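Local coordinates for natterin-like protein (PDB 6IUL) that probably acts as a pore-forming cytotoxin in lamprey immunity, joining a jacalin-like lectin domain to an aerolysin-type pore-forming module, at residues Leu125-Arg130 / Met138-Ile143; Ile268-Ile273 / Lys300-Thr305; Pro276-Leu281 / Pro294-Tyr299. One frame throughout, in Å; residues are numbered along the deposited sequence.

In the fold
Contact 1 comes first along the chain: it closes the short turn of a β hairpin in the jacalin-like lectin domain and is complete before the other two begin. The strand that supplies its 138-143 arm runs on to residue 155 and, by pairing with strand 260-285, joins the lectin sheet to the aerolysin-type part. Contacts 2 and 3 share one long hairpin, strands 260-285 and 290-313. Contact 2 closes the wider loop and contact 3 lies within it, nearer the turn. Their centres are about 21 Å apart, and they meet where I273 CG2 packs 4.1 Å from Y299 CD2. Contact 1 lies about 46 Å from contact 2, centre to centre, across the middle of the elongated molecule.

Contact 1: residues Leu125-Arg130 / Met138-Ile143; sequences LGVQGR and MGFIFI
In a β hairpin of the jacalin-like lectin domain, a β-prism fold, V127 faces F140 and Q128 faces G139 across two antiparallel strands. Q128 and G139 form a hydrogen-bonded pair: Q128 N gives to G139 O at 3.0 Å, and G139 N returns a bond to Q128 O at 2.8 Å. Toward L125, L125 N binds I141 O, while I141 N gives to G126 O. At phi 144° and psi -153°, a β-carbon on G126 would press against the carbonyl oxygen of the residue before it, so glycine fits here. G129 has no side chain to hold its strand off, and its CA comes within 4.0 Å of M138 CA.

V127, M138 and F140 share one face of the sheet. With CG1 anti to its carbonyl carbon (chi1 -63°), V127 lays that methyl over the face of the F140 ring, 4.3 Å from the centroid, a CH-π contact; M138 SD closes in on V127 CB at 3.9 Å. At the L125 end, the L125 and I143 side chains cross at about a right angle, CD1 of L125 lying 3.8 Å from CG1 of I143.

Strand 17-22 flanks 125-130, with S20 OG hydrogen-bonded to Q128 OE1, and strand 6-12 lies beside 138-143. The F140 ring packs on L78 and L80 of strand 75-82.

Contact 2: residues Ile268-Ile273 / Lys300-Thr305; sequences IGRADI and KGLTYT
The guanidinium of R270 has L302 CD1 over one face, 3.5 Å above its centre, and Y304 OH at its edge near the plane. NE of R270 and OH of Y304 stay 3.7 Å apart, a contact without a hydrogen bond. The Y304 ring stands nearly upright to the guanidinium, the planes 86° apart, and its CE2 touches CB and CG of R270. These groups stud one face of the long antiparallel hairpin in the aerolysin-type region of the protein, where strand 268-273 runs antiparallel to 300-304.

The R270 chain, extended from CG to NE, rises past the Y304 ring and carries the guanidinium across the L302 methyls. From there NH1 forms a salt bridge with D272 OD2 at 2.9 Å, two residues on along the same strand; the bond is bent, 130° at the hydrogen, and NH1 meets the carboxylate oxygen from above its plane. The pairing probably offsets the two charges and helps keep the guanidinium over the leucine.

A271, I273 and T303 occupy the other face, where I273 CD1 meets T303 CG2 at 3.9 Å and V221 of strand 212-223 packs on A271 and T303. The backbone ladder is regular, with paired bonds between A271 and T303 and between I273 and G301. Strand 184-200 flanks 300-305, and strand 166-178 flanks 268-273.

At the I268 end a side chain takes over from a backbone carbonyl. T305, with OG1 between its own N and carbonyl carbon (chi1 63°), accepts G269 N at 2.9 Å on that oxygen, while T305 N bonds back to G269 O.

Contact 3: residues Pro276-Leu281 / Pro294-Tyr299; sequences PYTALL and PLSGIY
A chi1 of 80° sets CG of Y277 between its own backbone N and carbonyl carbon, folding the ring across to G297 on the partner strand. This cross-strand aromatic-glycine pair belongs to the long antiparallel hairpin of the aerolysin-type module, strands 260-285 and 290-313, closer to the turn than residues 268-273. G297 N sits 3.7 Å above the ring, over its centre, and Y299 N lies at the edge in the ring plane. The packing is close: CD2 of Y277 is 3.3 Å from G297 C, and CE2 is 3.4 Å from I298 N. Glycine leaves room for this: a β-carbon on G297 would collide with CE2 of Y277.

The same two residues exchange backbone bonds. Y277 N gives to G297 O at 2.8 Å, and G297 N gives to Y277 O at 3.0 Å, so the N-H of G297 is spent on the carbonyl although its nitrogen lies over the ring. A279 and L295 form the next such pair, with their CB atoms in loose apolar contact.

Beyond the hairpin, Y277 OH bonds to S201 O, and its ring meets W200 edge-to-face. Y299 OH bonds to S198 OG. Strand 135-155 runs along the 276-281 side, with M154 touching both Y277 and A279.

L295 CB rests 3.6 Å from A279 O, and its CD1 reaches L281 CB at 4.0 Å.

Contact 1: residues Leu125-Arg130 / Met138-Ile143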
loop_
_atom_site.group_PDB
_atom_site.type_symbol
_atom_site.label_atom_id
_atom_site.label_comp_id
_atom_site.label_asym_id
_atom_site.label_seq_id
_atom_site.Cartn_x
_atom_site.Cartn_y
_atom_site.Cartn_z
ATOM N N LEU A 125 14.450 17.103 18.627
ATOM C CA LEU A 125 13.270 17.904 18.941
ATOM C C LEU A 125 13.578 19.387 19.082
ATOM O O LEU A 125 12.651 20.194 19.239
ATOM C CB LEU A 125 12.626 17.442 20.245
ATOM C CG LEU A 125 11.931 16.074 20.268
ATOM C CD1 LEU A 125 11.639 15.663 21.690
ATOM C CD2 LEU A 125 10.682 16.100 19.409
ATOM N N GLY A 126 14.843 19.781 19.033
ATOM C CA GLY A 126 15.200 21.193 19.155
ATOM C C GLY A 126 16.514 21.355 19.929
ATOM O O GLY A 126 17.367 20.431 19.971
ATOM N N VAL A 127 16.676 22.510 20.579
ATOM C CA VAL A 127 17.916 22.840 21.304
ATOM C C VAL A 127 17.657 23.451 22.655
ATOM O O VAL A 127 16.582 23.933 22.917
ATOM C CB VAL A 127 18.780 23.839 20.528
ATOM C CG1 VAL A 127 19.223 23.233 19.205
ATOM C CG2 VAL A 127 18.010 25.145 20.302
ATOM N N GLN A 128 18.670 23.432 23.506
ATOM C CA GLN A 128 18.546 24.011 24.819
ATOM C C GLN A 128 19.913 24.414 25.273
ATOM O O GLN A 128 20.903 23.702 25.030
ATOM C CB GLN A 128 17.956 22.988 25.814
ATOM C CG GLN A 128 17.676 23.537 27.220
ATOM C CD GLN A 128 16.717 22.632 28.020
ATOM O OE1 GLN A 128 15.660 22.254 27.529
ATOM N NE2 GLN A 128 17.116 22.273 29.237
ATOM N N GLY A 129 20.006 25.554 25.941
ATOM C CA GLY A 129 21.283 26.004 26.429
ATOM C C GLY A 129 21.248 27.373 27.079
ATOM O O GLY A 129 20.252 27.744 27.710
ATOM N N ARG A 130 22.360 28.103 26.959
ATOM C CA ARG A 130 22.429 29.465 27.483
ATOM C C ARG A 130 23.128 30.367 26.476
ATOM O O ARG A 130 24.137 29.983 25.879
ATOM C CB ARG A 130 23.172 29.516 28.822
ATOM C CG ARG A 130 22.459 28.874 29.982
ATOM C CD ARG A 130 23.323 28.904 31.239
ATOM N NE ARG A 130 22.543 28.445 32.391
ATOM C CZ ARG A 130 21.555 29.161 32.964
ATOM N NH1 ARG A 130 20.894 28.663 34.016
ATOM N NH2 ARG A 130 21.219 30.395 32.513
ATOM N N MET A 138 25.247 25.077 24.582
ATOM C CA MET A 138 24.068 24.501 23.918
ATOM C C MET A 138 24.178 23.003 23.798
ATOM O O MET A 138 25.302 22.445 23.753
ATOM C CB MET A 138 23.877 25.080 22.533
ATOM C CG MET A 138 22.451 25.003 22.019
ATOM S SD MET A 138 22.257 25.540 20.314
ATOM C CE MET A 138 22.222 27.294 20.445
ATOM N N GLY A 139 22.995 22.355 23.738
ATOM C CA GLY A 139 22.919 20.969 23.364
ATOM C C GLY A 139 21.682 20.724 22.528
ATOM O O GLY A 139 20.773 21.558 22.450
ATOM N N PHE A 140 21.647 19.567 21.893
ATOM C CA PHE A 140 20.496 19.162 21.062
ATOM C C PHE A 140 19.618 18.167 21.820
ATOM O O PHE A 140 20.115 17.202 22.415
ATOM C CB PHE A 140 20.986 18.553 19.756
ATOM C CG PHE A 140 21.632 19.558 18.811
ATOM C CD1 PHE A 140 22.911 20.006 19.025
ATOM C CD2 PHE A 140 20.970 20.015 17.695
ATOM C CE1 PHE A 140 23.519 20.921 18.181
ATOM C CE2 PHE A 140 21.565 20.942 16.833
ATOM C CZ PHE A 140 22.837 21.391 17.073
ATOM N N ILE A 141 18.322 18.429 21.824
ATOM C CA ILE A 141 17.351 17.556 22.451
ATOM C C ILE A 141 17.007 16.423 21.506
ATOM O O ILE A 141 16.477 16.663 20.449
ATOM C CB ILE A 141 16.045 18.288 22.783
ATOM C CG1 ILE A 141 16.332 19.449 23.725
ATOM C CG2 ILE A 141 15.078 17.368 23.526
ATOM C CD1 ILE A 141 15.183 20.418 23.880
ATOM N N PHE A 142 17.299 15.188 21.898
ATOM C CA PHE A 142 16.974 14.025 21.095
ATOM C C PHE A 142 15.950 13.144 21.788
ATOM O O PHE A 142 16.016 12.948 23.006
ATOM C CB PHE A 142 18.220 13.157 20.843
ATOM C CG PHE A 142 19.201 13.763 19.918
ATOM C CD1 PHE A 142 18.962 13.767 18.551
ATOM C CD2 PHE A 142 20.392 14.331 20.404
ATOM C CE1 PHE A 142 19.858 14.350 17.666
ATOM C CE2 PHE A 142 21.296 14.904 19.522
ATOM C CZ PHE A 142 21.007 14.939 18.148
ATOM N N ILE A 143 15.061 12.547 21.002
ATOM C CA ILE A 143 14.257 11.425 21.482
ATOM C C ILE A 143 15.176 10.228 21.640
ATOM O O ILE A 143 15.983 9.912 20.754
ATOM C CB ILE A 143 13.118 11.038 20.484
ATOM C CG1 ILE A 143 12.221 12.232 20.251
ATOM C CG2 ILE A 143 12.292 9.882 21.051
ATOM C CD1 ILE A 143 11.138 11.988 19.216
#

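Contact 2: residues Ile268-Ile273 / Lys300-Thr305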
loop_
_atom_site.group_PDB
_atom_site.type_symbol
_atom_site.label_atom_id
_atom_site.label_comp_id
_atom_site.label_asym_id
_atom_site.label_seq_id
_atom_site.Cartn_x
_atom_site.Cartn_y
_atom_site.Cartn_z
ATOM N N ILE A 268 -24.776 -2.988 -5.200
ATOM C CA ILE A 268 -23.925 -2.740 -4.033
ATOM C C ILE A 268 -23.869 -1.270 -3.740
ATOM O O ILE A 268 -23.984 -0.431 -4.636
ATOM C CB ILE A 268 -22.520 -3.315 -4.208
ATOM C CG1 ILE A 268 -21.867 -3.509 -2.848
ATOM C CG2 ILE A 268 -21.747 -2.429 -5.144
ATOM C CD1 ILE A 268 -20.499 -4.163 -2.867
ATOM N N GLY A 269 -23.769 -0.938 -2.460
ATOM C CA GLY A 269 -23.684 0.485 -2.081
ATOM C C GLY A 269 -22.247 0.940 -1.823
ATOM O O GLY A 269 -21.475 0.222 -1.201
ATOM N N ARG A 270 -21.924 2.134 -2.267
ATOM C CA ARG A 270 -20.592 2.719 -2.134
ATOM C C ARG A 270 -20.691 4.043 -1.383
ATOM O O ARG A 270 -21.508 4.901 -1.727
ATOM C CB ARG A 270 -20.052 2.993 -3.526
ATOM C CG ARG A 270 -18.701 3.642 -3.605
ATOM C CD ARG A 270 -18.387 3.970 -5.057
ATOM N NE ARG A 270 -16.983 4.377 -5.234
ATOM C CZ ARG A 270 -16.499 5.611 -5.039
ATOM N NH1 ARG A 270 -17.294 6.604 -4.632
ATOM N NH2 ARG A 270 -15.207 5.851 -5.269
ATOM N N ALA A 271 -19.843 4.227 -0.385
ATOM C CA ALA A 271 -19.845 5.467 0.381
ATOM C C ALA A 271 -18.461 6.033 0.579
ATOM O O ALA A 271 -17.566 5.333 1.054
ATOM C CB ALA A 271 -20.517 5.247 1.731
ATOM N N ASP A 272 -18.306 7.308 0.190
ATOM C CA ASP A 272 -17.124 8.125 0.496
ATOM C C ASP A 272 -17.270 8.700 1.873
ATOM O O ASP A 272 -18.294 9.285 2.181
ATOM C CB ASP A 272 -16.950 9.263 -0.515
ATOM C CG ASP A 272 -16.435 8.752 -1.870
ATOM O OD1 ASP A 272 -15.311 8.221 -1.933
ATOM O OD2 ASP A 272 -17.143 8.861 -2.882
ATOM N N ILE A 273 -16.242 8.521 2.704
ATOM C CA ILE A 273 -16.272 9.001 4.068
ATOM C C ILE A 273 -15.261 10.133 4.266
ATOM O O ILE A 273 -14.087 10.009 3.903
ATOM C CB ILE A 273 -15.986 7.875 5.065
ATOM C CG1 ILE A 273 -16.943 6.706 4.818
ATOM C CG2 ILE A 273 -16.087 8.390 6.491
ATOM C CD1 ILE A 273 -16.849 5.560 5.812
ATOM N N LYS A 300 -10.273 10.147 5.557
ATOM C CA LYS A 300 -10.861 9.940 4.254
ATOM C C LYS A 300 -10.920 8.425 4.037
ATOM O O LYS A 300 -9.917 7.709 4.171
ATOM C CB LYS A 300 -10.021 10.586 3.158
ATOM C CG LYS A 300 -10.206 12.085 3.033
ATOM C CD LYS A 300 -9.648 12.627 1.724
ATOM C CE LYS A 300 -9.925 14.121 1.588
ATOM N NZ LYS A 300 -11.360 14.399 1.267
ATOM N N GLY A 301 -12.100 7.936 3.699
ATOM C CA GLY A 301 -12.276 6.536 3.452
ATOM C C GLY A 301 -13.175 6.257 2.261
ATOM O O GLY A 301 -13.909 7.106 1.809
ATOM N N LEU A 302 -13.106 5.023 1.792
ATOM C CA LEU A 302 -14.037 4.485 0.835
ATOM C C LEU A 302 -14.479 3.131 1.365
ATOM O O LEU A 302 -13.646 2.287 1.727
ATOM C CB LEU A 302 -13.380 4.327 -0.528
ATOM C CG LEU A 302 -14.278 3.700 -1.627
ATOM C CD1 LEU A 302 -15.509 4.566 -1.852
ATOM C CD2 LEU A 302 -13.540 3.586 -2.956
ATOM N N THR A 303 -15.785 2.935 1.477
ATOM C CA THR A 303 -16.303 1.667 1.949
ATOM C C THR A 303 -17.495 1.221 1.095
ATOM O O THR A 303 -18.039 2.010 0.292
ATOM C CB THR A 303 -16.701 1.744 3.425
ATOM O OG1 THR A 303 -16.877 0.417 3.935
ATOM C CG2 THR A 303 -17.988 2.539 3.634
ATOM N N TYR A 304 -17.869 -0.040 1.255
ATOM C CA TYR A 304 -18.972 -0.633 0.515
ATOM C C TYR A 304 -19.865 -1.399 1.471
ATOM O O TYR A 304 -19.393 -1.926 2.475
ATOM C CB TYR A 304 -18.495 -1.576 -0.584
ATOM C CG TYR A 304 -17.857 -0.927 -1.775
ATOM C CD1 TYR A 304 -16.494 -0.585 -1.776
ATOM C CD2 TYR A 304 -18.590 -0.689 -2.934
ATOM C CE1 TYR A 304 -15.894 -0.011 -2.882
ATOM C CE2 TYR A 304 -17.999 -0.111 -4.056
ATOM C CZ TYR A 304 -16.652 0.235 -4.014
ATOM O OH TYR A 304 -16.088 0.822 -5.130
ATOM N N THR A 305 -21.164 -1.459 1.143
ATOM C CA THR A 305 -22.087 -2.345 1.858
ATOM C C THR A 305 -21.954 -3.764 1.308
ATOM O O THR A 305 -21.192 -4.033 0.379
ATOM C CB THR A 305 -23.556 -1.904 1.646
ATOM O OG1 THR A 305 -23.883 -2.012 0.263
ATOM C CG2 THR A 305 -23.731 -0.459 2.023
#

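Contact 3: residues Pro276-Leu281 / Pro294-Tyr299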
loop_
_atom_site.group_PDB
_atom_site.type_symbol
_atom_site.label_atom_id
_atom_site.label_comp_id
_atom_site.label_asym_id
_atom_site.label_seq_id
_atom_site.Cartn_x
_atom_site.Cartn_y
_atom_site.Cartn_z
ATOM N N PRO A 276 -13.704 14.604 10.471
ATOM C CA PRO A 276 -12.608 14.984 11.371
ATOM C C PRO A 276 -12.315 13.907 12.412
ATOM O O PRO A 276 -13.226 13.156 12.799
ATOM C CB PRO A 276 -13.126 16.282 12.055
ATOM C CG PRO A 276 -14.629 16.198 11.917
ATOM C CD PRO A 276 -14.870 15.500 10.599
ATOM N N TYR A 277 -11.050 13.816 12.844
ATOM C CA TYR A 277 -10.682 12.864 13.914
ATOM C C TYR A 277 -9.780 13.514 14.937
ATOM O O TYR A 277 -9.074 14.460 14.642
ATOM C CB TYR A 277 -9.980 11.594 13.343
ATOM C CG TYR A 277 -8.521 11.775 13.008
ATOM C CD1 TYR A 277 -7.535 11.692 13.993
ATOM C CD2 TYR A 277 -8.125 12.084 11.726
ATOM C CE1 TYR A 277 -6.192 11.871 13.695
ATOM C CE2 TYR A 277 -6.785 12.249 11.406
ATOM C CZ TYR A 277 -5.823 12.150 12.402
ATOM O OH TYR A 277 -4.508 12.349 12.062
ATOM N N THR A 278 -9.797 12.973 16.141
ATOM C CA THR A 278 -8.824 13.313 17.168
ATOM C C THR A 278 -8.182 11.995 17.589
ATOM O O THR A 278 -8.804 10.925 17.439
ATOM C CB THR A 278 -9.442 13.992 18.409
ATOM O OG1 THR A 278 -10.347 13.090 19.026
ATOM C CG2 THR A 278 -10.195 15.284 18.044
ATOM N N ALA A 279 -6.945 12.066 18.079
ATOM C CA ALA A 279 -6.228 10.871 18.472
ATOM C C ALA A 279 -5.011 11.231 19.311
ATOM O O ALA A 279 -4.720 12.388 19.540
ATOM C CB ALA A 279 -5.778 10.079 17.222
ATOM N N LEU A 280 -4.292 10.214 19.762
ATOM C CA LEU A 280 -3.081 10.408 20.533
ATOM C C LEU A 280 -1.926 9.656 19.852
ATOM O O LEU A 280 -2.012 8.451 19.570
ATOM C CB LEU A 280 -3.335 9.894 21.943
ATOM C CG LEU A 280 -2.151 10.014 22.913
ATOM C CD1 LEU A 280 -1.830 11.491 23.162
ATOM C CD2 LEU A 280 -2.360 9.283 24.226
ATOM N N LEU A 281 -0.843 10.362 19.610
ATOM C CA LEU A 281 0.385 9.713 19.167
ATOM C C LEU A 281 1.207 9.350 20.389
ATOM O O LEU A 281 1.579 10.219 21.182
ATOM C CB LEU A 281 1.178 10.632 18.246
ATOM C CG LEU A 281 2.596 10.131 17.907
ATOM C CD1 LEU A 281 2.511 8.862 17.115
ATOM C CD2 LEU A 281 3.338 11.168 17.105
ATOM N N PRO A 294 -1.033 14.946 21.368
ATOM C CA PRO A 294 -2.391 14.965 20.831
ATOM C C PRO A 294 -2.388 15.255 19.332
ATOM O O PRO A 294 -1.568 16.008 18.846
ATOM C CB PRO A 294 -3.087 16.093 21.626
ATOM C CG PRO A 294 -1.967 16.931 22.186
ATOM C CD PRO A 294 -0.777 16.013 22.363
ATOM N N LEU A 295 -3.302 14.619 18.606
ATOM C CA LEU A 295 -3.408 14.765 17.154
ATOM C C LEU A 295 -4.819 15.157 16.795
ATOM O O LEU A 295 -5.791 14.741 17.425
ATOM C CB LEU A 295 -3.104 13.432 16.444
ATOM C CG LEU A 295 -1.652 12.933 16.468
ATOM C CD1 LEU A 295 -1.489 11.722 15.540
ATOM C CD2 LEU A 295 -0.796 14.096 15.975
ATOM N N SER A 296 -4.906 15.866 15.698
ATOM C CA SER A 296 -6.170 16.297 15.154
ATOM C C SER A 296 -6.008 16.254 13.646
ATOM O O SER A 296 -4.962 16.653 13.128
ATOM C CB SER A 296 -6.451 17.715 15.618
ATOM O OG SER A 296 -7.785 18.003 15.458
ATOM N N GLY A 297 -7.016 15.770 12.925
ATOM C CA GLY A 297 -6.879 15.702 11.450
ATOM C C GLY A 297 -8.161 15.272 10.759
ATOM O O GLY A 297 -9.251 15.403 11.328
ATOM N N ILE A 298 -8.053 14.795 9.531
ATOM C CA ILE A 298 -9.207 14.311 8.811
ATOM C C ILE A 298 -9.010 12.865 8.291
ATOM O O ILE A 298 -7.937 12.483 7.836
ATOM C CB ILE A 298 -9.619 15.262 7.666
ATOM C CG1 ILE A 298 -8.619 15.231 6.537
ATOM C CG2 ILE A 298 -9.816 16.721 8.155
ATOM C CD1 ILE A 298 -9.006 16.119 5.358
ATOM N N TYR A 299 -10.069 12.079 8.373
ATOM C CA TYR A 299 -10.141 10.729 7.860
ATOM C C TYR A 299 -10.905 10.726 6.574
ATOM O O TYR A 299 -12.024 11.257 6.491
ATOM C CB TYR A 299 -10.776 9.766 8.869
ATOM C CG TYR A 299 -10.969 8.368 8.339
ATOM C CD1 TYR A 299 -9.943 7.432 8.384
ATOM C CD2 TYR A 299 -12.173 7.983 7.733
ATOM C CE1 TYR A 299 -10.102 6.163 7.881
ATOM C CE2 TYR A 299 -12.349 6.702 7.230
ATOM C CZ TYR A 299 -11.316 5.791 7.302
ATOM O OH TYR A 299 -11.449 4.521 6.793
#